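PDB 3VF1: 11R-lipoxygenase, which probably oxygenates polyunsaturated fatty acids with molecular oxygen at a non-heme iron centre, as lipoxygenases do, in a calcium-dependent manner. Local coordinates for residues K312-I317 with D383-Q388; Y328-L333 with Q598-E603; I349-Q354 with K376-C381; T368-I373 with K610-S615. One frame throughout, in Å; residues are numbered along the deposited sequence.

Contact 1 of 4, residues K312-I317 with D383-Q388; sequences KILEGI and DTQYHQ
The long helix 369-410, which carries the iron ligands His392 and His397, offers Gln385 and Tyr386 to Ile313 and Leu314 of a short 3-10 turn. Contact is light and apolar, through two neighbouring pairs. Ile313 brings its CG2 methyl to the edge of the Tyr386 ring, near the ring plane, 4.0 Å from CD2 of Tyr386. The tyrosine reaches it because CG lies anti to the backbone N (chi1 -168°), which swings the ring off the helix toward the 3-10 turn; the two side chains cross at about a right angle. One residue back on the helix, only the aliphatic root of Gln385 takes part: its CB sits 4.0 Å from CD2 of Leu314. The chain then bends at chi2 (-55°) and carries the amide away, where NE2 bonds to the carbonyl O of Thr594. From Leu314, the last residue of the 3-10 segment, the backbone runs into a type II beta turn ending at Ile317, with Gly316 at its third position. Ile313 and Tyr386 both touch His464 of helix 456-465, and Ile313 also touches Leu460, while Leu314 reaches back to Ala382 on helix 369-410. The loop itself links strands 306-310 and 321-322.

Contact 2 of 4, residues Y328-L333 with Q598-E603; sequences YITTPL and QPPPTE
Tyr328 lies along the chain at Gln598 and Pro599, its side chain running next to the proline and pointing the same way. At the root, CB is 3.8 Å from the carbonyl O of Gln598. With CG anti to its own carbonyl carbon (chi1 -56°), the ring is laid across the Gln598-Pro599 peptide: CG lies over the peptide bond, CD1 comes within 3.3 Å of Gln598 C at an oblique angle, CE1 is nearest Gln598 CA and C, and Pro599 N stands over the centre of one face, 3.5 Å above the plane. On the other flank Tyr328 CD2 meets Pro599 CA at 3.9 Å, and CE2 faces Pro599 CD and CB. Further out, Tyr328 CZ is 3.7 Å from Pro599 CD, which makes a CH-pi contact 17° off the ring normal. At the tip, OH is only loosely near that CD. Two residues on, Thr330 CG2 packs on Pro600 CG at 3.7 Å, the side chains sliding past each other in opposite directions; the hydroxyl of Thr330 is instead bonded to Leu351 O. Two irregular segments thus meet near the surface, one leading into strand 333-338 and the other into helix 609-615, with Trp378 of helix 369-410 touching Thr330.

Contact 3 of 4, residues I349-Q354 with K376-C381; sequences IQLYQQ and KLWLRC
Trp378 meets Leu351 beside the root of its indole: Leu351 CD2 lies 3.7 Å from Trp378 CB and approaches the rings obliquely, while the end of the indole leads away and the side chain also touches Met596. The Leu351 and Trp378 side chains cross at about a right angle. Tyr352, the next aromatic, starts out away from the helix and rests its side chain on Pro600. A third flat group, the amide of Gln350, turns its back on the helix and braces its own chain: NE2 donates to Tyr352 O over 2.8 Å, with an N-H...O angle of 152° and the donor in the carbonyl plane, though that oxygen stands 16° out of the amide plane of Gln350. The same NE2 also bonds to Asn279 O, so the amide is gripped twice where the chain turns out of the strand. In the fold, these are the last residues of strand 344-350, from a five-stranded antiparallel sheet, and the loop that follows, laid against helix 369-410 some two turns in. Ile349 makes the other half of the packing: its CG1 is anti to the carbonyl carbon (chi1 -65°), sending CD1 to the helix, 3.9 Å from Lys376 CA and 3.9 Å from Leu379 CD2. Lys376 contributes only its aliphatic base, CG being 4.1 Å from Ile349 CD1; its ammonium end makes a salt bridge with Asp254, and Phe261 of helix 254-263 touches Leu379.

Contact 4 of 4, residues T368-I373 with K610-S615; sequences TEWDWI and KVIMAS
Ile612 puts a single methyl, CD1, against two residues one turn apart on helix 369-410, and that is the tight part of the contact. Ile612 CD1 is 3.6 Å from Trp370 CE3, arriving obliquely at the six-membered ring, and 3.9 Å from Ile373 CG2. CG1 of Ile612 lies anti to the carbonyl carbon (chi1 -76°) and CD1 continues the chain in extended form, which carries the methyl well out from its helix; the Ile612 side chain crosses those of Trp370 and Ile373 at about a right angle. Between these two segments nothing but this methyl makes the contact, and the backbones stay apart, with Trp370 CA and Ile612 CA, the nearest pair, 8.6 Å apart. The loose side is the start of helix 369-410. Trp370 is partly exposed, and Thr368 and Glu369 in front of it are at the surface. There the helix is held by its own cap: Thr368 OG1, at the N-cap position, accepts from Asp371 N over 3.1 Å with an N-H...O angle of 151°. Asp371, by contrast, is buried, its carboxylate taking the backbone N-H groups of Gly605 and Ser607 and so tying the helix start to the loop ahead of helix 609-615. His609, at the start of helix 609-615, meets the Trp370 ring with planes at about 40°. Deeper in, Met374 and Leu377 of helix 369-410 also touch Ile612, while Trp372 faces strand 344-350 through Pro346 and Ile349.

Overall arrangement
All four contacts fall in the lipoxygenase domain, and contacts 1, 3 and 4 share helix 369-410: contact 4 at its start, contact 3 about two turns on, contact 1 further along toward the iron ligands. Contacts 2 and 3 are nearest, centres about 6 Å apart, joined by probable hydrogen bonds Leu333 N to Gln350 O and Thr331 N to Leu351 O; the centres of contacts 1 and 4 are farthest apart, about 22 Å. Along the chain the segments 312-317, 328-333 and 349-354 precede the helix, and 598-603 and 610-615 follow much later. One helix thus joins a small antiparallel sheet and a late loop-helix segment to the catalytic core.

Contact 1 of 4, residues K312-I317 with D383-Q388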
# COMPACT_ATOMS: atom_id res chain seq x y z
N LYS A 312 -14.14 19.45 -3.68
CA LYS A 312 -14.74 20.19 -2.58
C LYS A 312 -14.01 19.95 -1.26
O LYS A 312 -13.97 20.83 -0.40
CB LYS A 312 -16.21 19.79 -2.43
CG LYS A 312 -16.93 20.47 -1.28
CD LYS A 312 -18.41 20.13 -1.27
CE LYS A 312 -19.15 20.90 -0.20
NZ LYS A 312 -20.62 20.66 -0.26
N ILE A 313 -13.45 18.76 -1.09
CA ILE A 313 -12.85 18.37 0.18
C ILE A 313 -11.68 19.27 0.57
O ILE A 313 -11.32 19.36 1.75
CB ILE A 313 -12.38 16.90 0.16
CG1 ILE A 313 -12.01 16.44 1.57
CG2 ILE A 313 -11.21 16.71 -0.80
CD1 ILE A 313 -11.81 14.95 1.70
N LEU A 314 -11.08 19.94 -0.41
CA LEU A 314 -9.96 20.84 -0.13
C LEU A 314 -10.42 22.14 0.54
O LEU A 314 -9.60 22.92 1.02
CB LEU A 314 -9.21 21.17 -1.42
CG LEU A 314 -8.31 20.04 -1.95
CD1 LEU A 314 -7.79 20.38 -3.34
CD2 LEU A 314 -7.17 19.78 -0.99
N GLU A 315 -11.73 22.36 0.56
CA GLU A 315 -12.28 23.56 1.16
C GLU A 315 -12.00 23.58 2.66
O GLU A 315 -12.36 22.66 3.38
CB GLU A 315 -13.79 23.62 0.91
CG GLU A 315 -14.37 25.02 0.89
CD GLU A 315 -15.77 25.07 0.31
OE1 GLU A 315 -16.41 24.00 0.23
OE2 GLU A 315 -16.22 26.17 -0.06
N GLY A 316 -11.34 24.65 3.12
CA GLY A 316 -11.03 24.80 4.53
C GLY A 316 -9.63 24.34 4.90
O GLY A 316 -9.18 24.57 6.02
N ILE A 317 -8.95 23.68 3.97
CA ILE A 317 -7.60 23.19 4.22
C ILE A 317 -6.58 24.31 4.00
O ILE A 317 -6.47 24.85 2.89
CB ILE A 317 -7.25 22.01 3.30
CG1 ILE A 317 -8.32 20.92 3.40
CG2 ILE A 317 -5.88 21.44 3.66
CD1 ILE A 317 -8.52 20.37 4.80
N ASP A 383 -5.49 17.74 -7.47
CA ASP A 383 -5.53 16.28 -7.52
C ASP A 383 -4.31 15.67 -6.83
O ASP A 383 -4.41 14.62 -6.21
CB ASP A 383 -5.61 15.80 -8.97
CG ASP A 383 -5.76 14.30 -9.08
OD1 ASP A 383 -6.90 13.80 -8.94
OD2 ASP A 383 -4.74 13.61 -9.30
N THR A 384 -3.17 16.35 -6.94
CA THR A 384 -1.95 15.88 -6.30
C THR A 384 -2.10 15.86 -4.79
O THR A 384 -1.69 14.91 -4.13
CB THR A 384 -0.74 16.77 -6.67
OG1 THR A 384 -0.50 16.68 -8.08
CG2 THR A 384 0.50 16.32 -5.90
N GLN A 385 -2.70 16.92 -4.24
CA GLN A 385 -2.94 17.00 -2.81
C GLN A 385 -3.77 15.79 -2.40
O GLN A 385 -3.46 15.10 -1.42
CB GLN A 385 -3.71 18.28 -2.44
CG GLN A 385 -3.22 19.56 -3.10
CD GLN A 385 -1.74 19.82 -2.86
OE1 GLN A 385 -1.31 20.01 -1.72
NE2 GLN A 385 -0.96 19.82 -3.94
N TYR A 386 -4.82 15.53 -3.17
CA TYR A 386 -5.73 14.42 -2.90
C TYR A 386 -5.00 13.09 -2.99
O TYR A 386 -5.15 12.24 -2.11
CB TYR A 386 -6.88 14.46 -3.91
CG TYR A 386 -8.04 13.54 -3.56
CD1 TYR A 386 -7.93 12.16 -3.72
CD2 TYR A 386 -9.24 14.06 -3.10
CE1 TYR A 386 -8.99 11.33 -3.42
CE2 TYR A 386 -10.30 13.23 -2.80
CZ TYR A 386 -10.17 11.86 -2.96
OH TYR A 386 -11.23 11.03 -2.65
N HIS A 387 -4.21 12.90 -4.04
CA HIS A 387 -3.54 11.63 -4.27
C HIS A 387 -2.55 11.28 -3.16
O HIS A 387 -2.55 10.17 -2.65
CB HIS A 387 -2.81 11.63 -5.61
CG HIS A 387 -1.84 10.50 -5.76
ND1 HIS A 387 -0.48 10.67 -5.71
CD2 HIS A 387 -2.05 9.17 -5.94
CE1 HIS A 387 0.12 9.50 -5.86
NE2 HIS A 387 -0.81 8.57 -6.01
N GLN A 388 -1.69 12.24 -2.81
CA GLN A 388 -0.62 11.98 -1.85
C GLN A 388 -1.16 11.65 -0.46
O GLN A 388 -0.75 10.68 0.15
CB GLN A 388 0.31 13.19 -1.77
CG GLN A 388 1.16 13.40 -3.00
CD GLN A 388 2.14 12.26 -3.24
OE1 GLN A 388 2.51 11.54 -2.31
NE2 GLN A 388 2.55 12.08 -4.49

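Contact 2 of 4, residues Y328-L333 with Q598-E603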
# COMPACT_ATOMS: atom_id res chain seq x y z
N TYR A 328 -0.10 27.98 -2.48
CA TYR A 328 -1.52 28.19 -2.72
C TYR A 328 -2.19 26.96 -3.31
O TYR A 328 -1.53 26.11 -3.92
CB TYR A 328 -1.72 29.38 -3.66
CG TYR A 328 -1.09 30.65 -3.16
CD1 TYR A 328 0.26 30.92 -3.40
CD2 TYR A 328 -1.82 31.59 -2.45
CE1 TYR A 328 0.84 32.08 -2.94
CE2 TYR A 328 -1.24 32.76 -1.99
CZ TYR A 328 0.09 33.00 -2.24
OH TYR A 328 0.68 34.15 -1.78
N ILE A 329 -3.50 26.87 -3.12
CA ILE A 329 -4.30 25.82 -3.72
C ILE A 329 -5.73 26.33 -3.81
O ILE A 329 -6.13 27.22 -3.06
CB ILE A 329 -4.27 24.52 -2.89
CG1 ILE A 329 -4.60 23.31 -3.76
CG2 ILE A 329 -5.24 24.60 -1.71
CD1 ILE A 329 -3.58 23.03 -4.85
N THR A 330 -6.50 25.77 -4.73
CA THR A 330 -7.90 26.14 -4.87
C THR A 330 -8.77 24.94 -4.53
O THR A 330 -8.29 23.96 -3.95
CB THR A 330 -8.20 26.65 -6.30
OG1 THR A 330 -8.16 25.55 -7.22
CG2 THR A 330 -7.19 27.70 -6.71
N THR A 331 -10.04 25.01 -4.89
CA THR A 331 -10.99 23.94 -4.60
C THR A 331 -11.79 23.67 -5.87
O THR A 331 -13.01 23.85 -5.90
CB THR A 331 -11.93 24.35 -3.46
OG1 THR A 331 -12.69 25.49 -3.84
CG2 THR A 331 -11.13 24.68 -2.21
N PRO A 332 -11.10 23.23 -6.92
CA PRO A 332 -11.61 23.27 -8.30
C PRO A 332 -12.65 22.21 -8.63
O PRO A 332 -12.85 21.25 -7.89
CB PRO A 332 -10.35 23.03 -9.13
CG PRO A 332 -9.51 22.15 -8.27
CD PRO A 332 -9.78 22.58 -6.85
N LEU A 333 -13.30 22.41 -9.77
CA LEU A 333 -14.17 21.41 -10.37
C LEU A 333 -13.79 21.28 -11.84
O LEU A 333 -13.61 22.29 -12.53
CB LEU A 333 -15.64 21.80 -10.26
CG LEU A 333 -16.21 21.98 -8.85
CD1 LEU A 333 -16.03 23.41 -8.38
CD2 LEU A 333 -17.68 21.57 -8.82
N GLN A 598 2.23 31.09 -6.41
CA GLN A 598 1.45 32.30 -6.60
C GLN A 598 -0.03 31.95 -6.57
O GLN A 598 -0.41 30.83 -6.91
CB GLN A 598 1.78 32.95 -7.94
CG GLN A 598 3.23 33.40 -8.08
CD GLN A 598 3.54 34.59 -7.20
OE1 GLN A 598 2.64 35.28 -6.73
NE2 GLN A 598 4.83 34.83 -6.97
N PRO A 599 -0.87 32.90 -6.16
CA PRO A 599 -2.32 32.65 -6.20
C PRO A 599 -2.80 32.50 -7.63
O PRO A 599 -2.11 32.93 -8.55
CB PRO A 599 -2.91 33.91 -5.56
CG PRO A 599 -1.86 34.96 -5.71
CD PRO A 599 -0.55 34.25 -5.65
N PRO A 600 -3.96 31.87 -7.83
CA PRO A 600 -4.50 31.67 -9.18
C PRO A 600 -4.85 33.00 -9.84
O PRO A 600 -4.91 34.02 -9.15
CB PRO A 600 -5.76 30.84 -8.94
CG PRO A 600 -6.17 31.17 -7.55
CD PRO A 600 -4.90 31.41 -6.79
N PRO A 601 -5.08 32.99 -11.16
CA PRO A 601 -5.46 34.22 -11.86
C PRO A 601 -6.87 34.66 -11.50
O PRO A 601 -7.72 33.81 -11.18
CB PRO A 601 -5.40 33.80 -13.33
CG PRO A 601 -5.64 32.34 -13.32
CD PRO A 601 -5.01 31.83 -12.06
N THR A 602 -7.12 35.96 -11.52
CA THR A 602 -8.45 36.49 -11.23
C THR A 602 -9.11 37.05 -12.49
O THR A 602 -10.30 37.35 -12.48
CB THR A 602 -8.38 37.60 -10.17
OG1 THR A 602 -7.43 38.60 -10.57
CG2 THR A 602 -7.97 37.03 -8.82
N GLU A 603 -8.33 37.18 -13.56
CA GLU A 603 -8.83 37.73 -14.81
C GLU A 603 -8.40 36.88 -16.00
O GLU A 603 -7.47 36.09 -15.90
CB GLU A 603 -8.33 39.16 -15.00
CG GLU A 603 -8.88 40.16 -14.00
CD GLU A 603 -8.35 41.56 -14.22
OE1 GLU A 603 -7.12 41.71 -14.41
OE2 GLU A 603 -9.15 42.52 -14.22

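Contact 3 of 4, residues I349-Q354 with K376-C381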
# COMPACT_ATOMS: atom_id res chain seq x y z
N ILE A 349 -13.48 24.16 -16.46
CA ILE A 349 -12.84 24.16 -15.15
C ILE A 349 -13.22 25.40 -14.35
O ILE A 349 -13.24 26.51 -14.88
CB ILE A 349 -11.31 24.10 -15.26
CG1 ILE A 349 -10.87 22.77 -15.88
CG2 ILE A 349 -10.67 24.27 -13.88
CD1 ILE A 349 -9.38 22.70 -16.17
N GLN A 350 -13.50 25.20 -13.07
CA GLN A 350 -13.75 26.30 -12.14
C GLN A 350 -12.84 26.12 -10.94
O GLN A 350 -12.89 25.10 -10.27
CB GLN A 350 -15.22 26.31 -11.72
CG GLN A 350 -15.62 27.50 -10.85
CD GLN A 350 -17.10 27.48 -10.50
OE1 GLN A 350 -17.95 27.78 -11.34
NE2 GLN A 350 -17.40 27.12 -9.26
N LEU A 351 -12.00 27.12 -10.66
CA LEU A 351 -10.93 26.96 -9.67
C LEU A 351 -11.44 26.89 -8.23
O LEU A 351 -10.91 26.13 -7.42
CB LEU A 351 -9.91 28.09 -9.81
CG LEU A 351 -9.19 28.17 -11.17
CD1 LEU A 351 -8.18 29.30 -11.17
CD2 LEU A 351 -8.52 26.84 -11.51
N TYR A 352 -12.46 27.68 -7.91
CA TYR A 352 -13.02 27.67 -6.56
C TYR A 352 -14.48 27.21 -6.58
O TYR A 352 -15.16 27.32 -7.59
CB TYR A 352 -12.93 29.06 -5.93
CG TYR A 352 -11.51 29.53 -5.65
CD1 TYR A 352 -10.84 29.12 -4.50
CD2 TYR A 352 -10.85 30.38 -6.52
CE1 TYR A 352 -9.54 29.56 -4.24
CE2 TYR A 352 -9.56 30.82 -6.27
CZ TYR A 352 -8.92 30.40 -5.13
OH TYR A 352 -7.63 30.84 -4.88
N GLN A 353 -14.94 26.69 -5.45
CA GLN A 353 -16.27 26.10 -5.35
C GLN A 353 -17.38 27.09 -5.68
O GLN A 353 -18.29 26.80 -6.46
CB GLN A 353 -16.50 25.52 -3.95
CG GLN A 353 -15.77 24.21 -3.70
CD GLN A 353 -16.37 23.04 -4.46
OE1 GLN A 353 -17.56 22.74 -4.31
NE2 GLN A 353 -15.56 22.39 -5.28
N GLN A 354 -17.31 28.28 -5.08
CA GLN A 354 -18.38 29.27 -5.21
C GLN A 354 -18.13 30.23 -6.36
O GLN A 354 -17.10 30.90 -6.40
CB GLN A 354 -18.53 30.05 -3.90
CG GLN A 354 -18.95 29.19 -2.72
CD GLN A 354 -20.30 28.53 -2.95
OE1 GLN A 354 -21.22 29.15 -3.48
NE2 GLN A 354 -20.42 27.27 -2.54
N LYS A 376 -5.70 24.14 -16.29
CA LYS A 376 -5.47 22.71 -16.16
C LYS A 376 -4.43 22.40 -15.08
O LYS A 376 -4.57 21.43 -14.34
CB LYS A 376 -5.03 22.11 -17.50
CG LYS A 376 -6.15 22.04 -18.53
CD LYS A 376 -5.74 21.27 -19.78
CE LYS A 376 -4.60 21.95 -20.52
NZ LYS A 376 -4.24 21.22 -21.76
N LEU A 377 -3.38 23.21 -15.01
CA LEU A 377 -2.33 23.00 -14.03
C LEU A 377 -2.87 23.09 -12.61
O LEU A 377 -2.46 22.32 -11.74
CB LEU A 377 -1.20 24.02 -14.22
CG LEU A 377 -0.36 23.83 -15.48
CD1 LEU A 377 0.53 25.05 -15.74
CD2 LEU A 377 0.49 22.57 -15.37
N TRP A 378 -3.79 24.01 -12.38
CA TRP A 378 -4.37 24.20 -11.05
C TRP A 378 -5.32 23.06 -10.67
O TRP A 378 -5.47 22.74 -9.50
CB TRP A 378 -5.10 25.54 -10.96
CG TRP A 378 -4.19 26.70 -10.71
CD1 TRP A 378 -3.64 27.53 -11.65
CD2 TRP A 378 -3.71 27.15 -9.44
NE1 TRP A 378 -2.85 28.47 -11.03
CE2 TRP A 378 -2.87 28.26 -9.68
CE3 TRP A 378 -3.90 26.73 -8.12
CZ2 TRP A 378 -2.23 28.95 -8.65
CZ3 TRP A 378 -3.27 27.41 -7.10
CH2 TRP A 378 -2.45 28.51 -7.37
N LEU A 379 -5.94 22.44 -11.67
CA LEU A 379 -6.80 21.29 -11.43
C LEU A 379 -5.97 20.08 -11.02
O LEU A 379 -6.33 19.34 -10.11
CB LEU A 379 -7.62 20.97 -12.68
CG LEU A 379 -8.61 19.81 -12.56
CD1 LEU A 379 -9.69 20.11 -11.52
CD2 LEU A 379 -9.25 19.50 -13.91
N ARG A 380 -4.85 19.88 -11.71
CA ARG A 380 -3.95 18.77 -11.40
C ARG A 380 -3.29 18.95 -10.03
O ARG A 380 -3.07 17.99 -9.31
CB ARG A 380 -2.87 18.65 -12.48
CG ARG A 380 -3.40 18.23 -13.83
CD ARG A 380 -3.92 16.80 -13.80
NE ARG A 380 -2.85 15.84 -13.53
CZ ARG A 380 -3.05 14.58 -13.15
NH1 ARG A 380 -4.29 14.12 -12.98
NH2 ARG A 380 -2.02 13.79 -12.93
N CYS A 381 -2.97 20.20 -9.69
CA CYS A 381 -2.34 20.49 -8.41
C CYS A 381 -3.25 20.05 -7.27
O CYS A 381 -2.80 19.44 -6.30
CB CYS A 381 -2.02 21.98 -8.29
SG CYS A 381 -0.96 22.38 -6.87

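Contact 4 of 4, residues T368-I373 with K610-S615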
# COMPACT_ATOMS: atom_id res chain seq x y z
N THR A 368 -8.02 31.79 -23.89
CA THR A 368 -6.76 31.72 -24.61
C THR A 368 -6.08 30.39 -24.30
O THR A 368 -6.45 29.70 -23.35
CB THR A 368 -5.81 32.87 -24.21
OG1 THR A 368 -5.40 32.71 -22.85
CG2 THR A 368 -6.49 34.22 -24.38
N GLU A 369 -5.10 30.03 -25.12
CA GLU A 369 -4.42 28.75 -24.97
C GLU A 369 -3.58 28.71 -23.70
O GLU A 369 -3.55 27.70 -23.00
CB GLU A 369 -3.56 28.47 -26.20
CG GLU A 369 -4.36 28.38 -27.49
CD GLU A 369 -3.52 28.04 -28.69
OE1 GLU A 369 -2.29 27.88 -28.53
OE2 GLU A 369 -4.09 27.93 -29.80
N TRP A 370 -2.91 29.82 -23.38
CA TRP A 370 -2.12 29.90 -22.16
C TRP A 370 -3.01 29.87 -20.92
O TRP A 370 -2.67 29.24 -19.92
CB TRP A 370 -1.25 31.15 -22.16
CG TRP A 370 -0.00 31.02 -22.98
CD1 TRP A 370 0.34 31.75 -24.08
CD2 TRP A 370 1.06 30.08 -22.78
NE1 TRP A 370 1.55 31.33 -24.57
CE2 TRP A 370 2.01 30.30 -23.79
CE3 TRP A 370 1.29 29.06 -21.85
CZ2 TRP A 370 3.19 29.56 -23.89
CZ3 TRP A 370 2.46 28.33 -21.95
CH2 TRP A 370 3.39 28.58 -22.96
N ASP A 371 -4.16 30.54 -20.99
CA ASP A 371 -5.11 30.54 -19.89
C ASP A 371 -5.60 29.12 -19.62
O ASP A 371 -5.68 28.69 -18.48
CB ASP A 371 -6.30 31.45 -20.19
CG ASP A 371 -6.10 32.87 -19.68
OD1 ASP A 371 -4.98 33.20 -19.24
OD2 ASP A 371 -7.06 33.66 -19.72
N TRP A 372 -5.95 28.41 -20.69
CA TRP A 372 -6.45 27.05 -20.57
C TRP A 372 -5.40 26.14 -19.93
O TRP A 372 -5.73 25.29 -19.10
CB TRP A 372 -6.85 26.50 -21.94
CG TRP A 372 -7.33 25.09 -21.88
CD1 TRP A 372 -6.83 24.02 -22.57
CD2 TRP A 372 -8.41 24.58 -21.09
NE1 TRP A 372 -7.53 22.88 -22.26
CE2 TRP A 372 -8.51 23.20 -21.35
CE3 TRP A 372 -9.31 25.16 -20.18
CZ2 TRP A 372 -9.46 22.39 -20.74
CZ3 TRP A 372 -10.25 24.35 -19.58
CH2 TRP A 372 -10.32 22.98 -19.86
N ILE A 373 -4.14 26.32 -20.33
CA ILE A 373 -3.05 25.54 -19.75
C ILE A 373 -2.92 25.84 -18.26
O ILE A 373 -2.73 24.94 -17.45
CB ILE A 373 -1.72 25.82 -20.47
CG1 ILE A 373 -1.70 25.11 -21.82
CG2 ILE A 373 -0.54 25.35 -19.62
CD1 ILE A 373 -0.50 25.45 -22.69
N LYS A 610 5.99 32.85 -18.91
CA LYS A 610 6.74 33.29 -17.74
C LYS A 610 5.87 33.38 -16.49
O LYS A 610 6.33 33.11 -15.38
CB LYS A 610 7.42 34.63 -18.00
CG LYS A 610 8.62 34.55 -18.93
CD LYS A 610 9.77 33.77 -18.30
CE LYS A 610 10.98 33.73 -19.22
NZ LYS A 610 12.12 32.97 -18.64
N VAL A 611 4.61 33.77 -16.66
CA VAL A 611 3.69 33.84 -15.53
C VAL A 611 3.50 32.45 -14.94
O VAL A 611 3.48 32.29 -13.72
CB VAL A 611 2.31 34.38 -15.96
CG1 VAL A 611 1.28 34.18 -14.85
CG2 VAL A 611 2.41 35.85 -16.34
N ILE A 612 3.36 31.46 -15.81
CA ILE A 612 3.18 30.08 -15.39
C ILE A 612 4.41 29.57 -14.65
O ILE A 612 4.28 28.87 -13.64
CB ILE A 612 2.85 29.18 -16.59
CG1 ILE A 612 1.40 29.39 -17.02
CG2 ILE A 612 3.09 27.71 -16.24
CD1 ILE A 612 1.02 28.70 -18.32
N MET A 613 5.59 29.91 -15.14
CA MET A 613 6.83 29.49 -14.50
C MET A 613 6.96 30.07 -13.09
O MET A 613 7.68 29.53 -12.25
CB MET A 613 8.05 29.91 -15.33
CG MET A 613 8.09 29.32 -16.73
SD MET A 613 7.63 27.58 -16.78
CE MET A 613 8.90 26.87 -15.75
N ALA A 614 6.27 31.18 -12.84
CA ALA A 614 6.34 31.84 -11.54
C ALA A 614 5.43 31.15 -10.52
O ALA A 614 5.64 31.26 -9.31
CB ALA A 614 5.96 33.31 -11.67
N SER A 615 4.42 30.44 -11.02
CA SER A 615 3.51 29.70 -10.15
C SER A 615 4.07 28.32 -9.83
O SER A 615 4.01 27.87 -8.69
CB SER A 615 2.13 29.56 -10.80
OG SER A 615 1.41 30.77 -10.71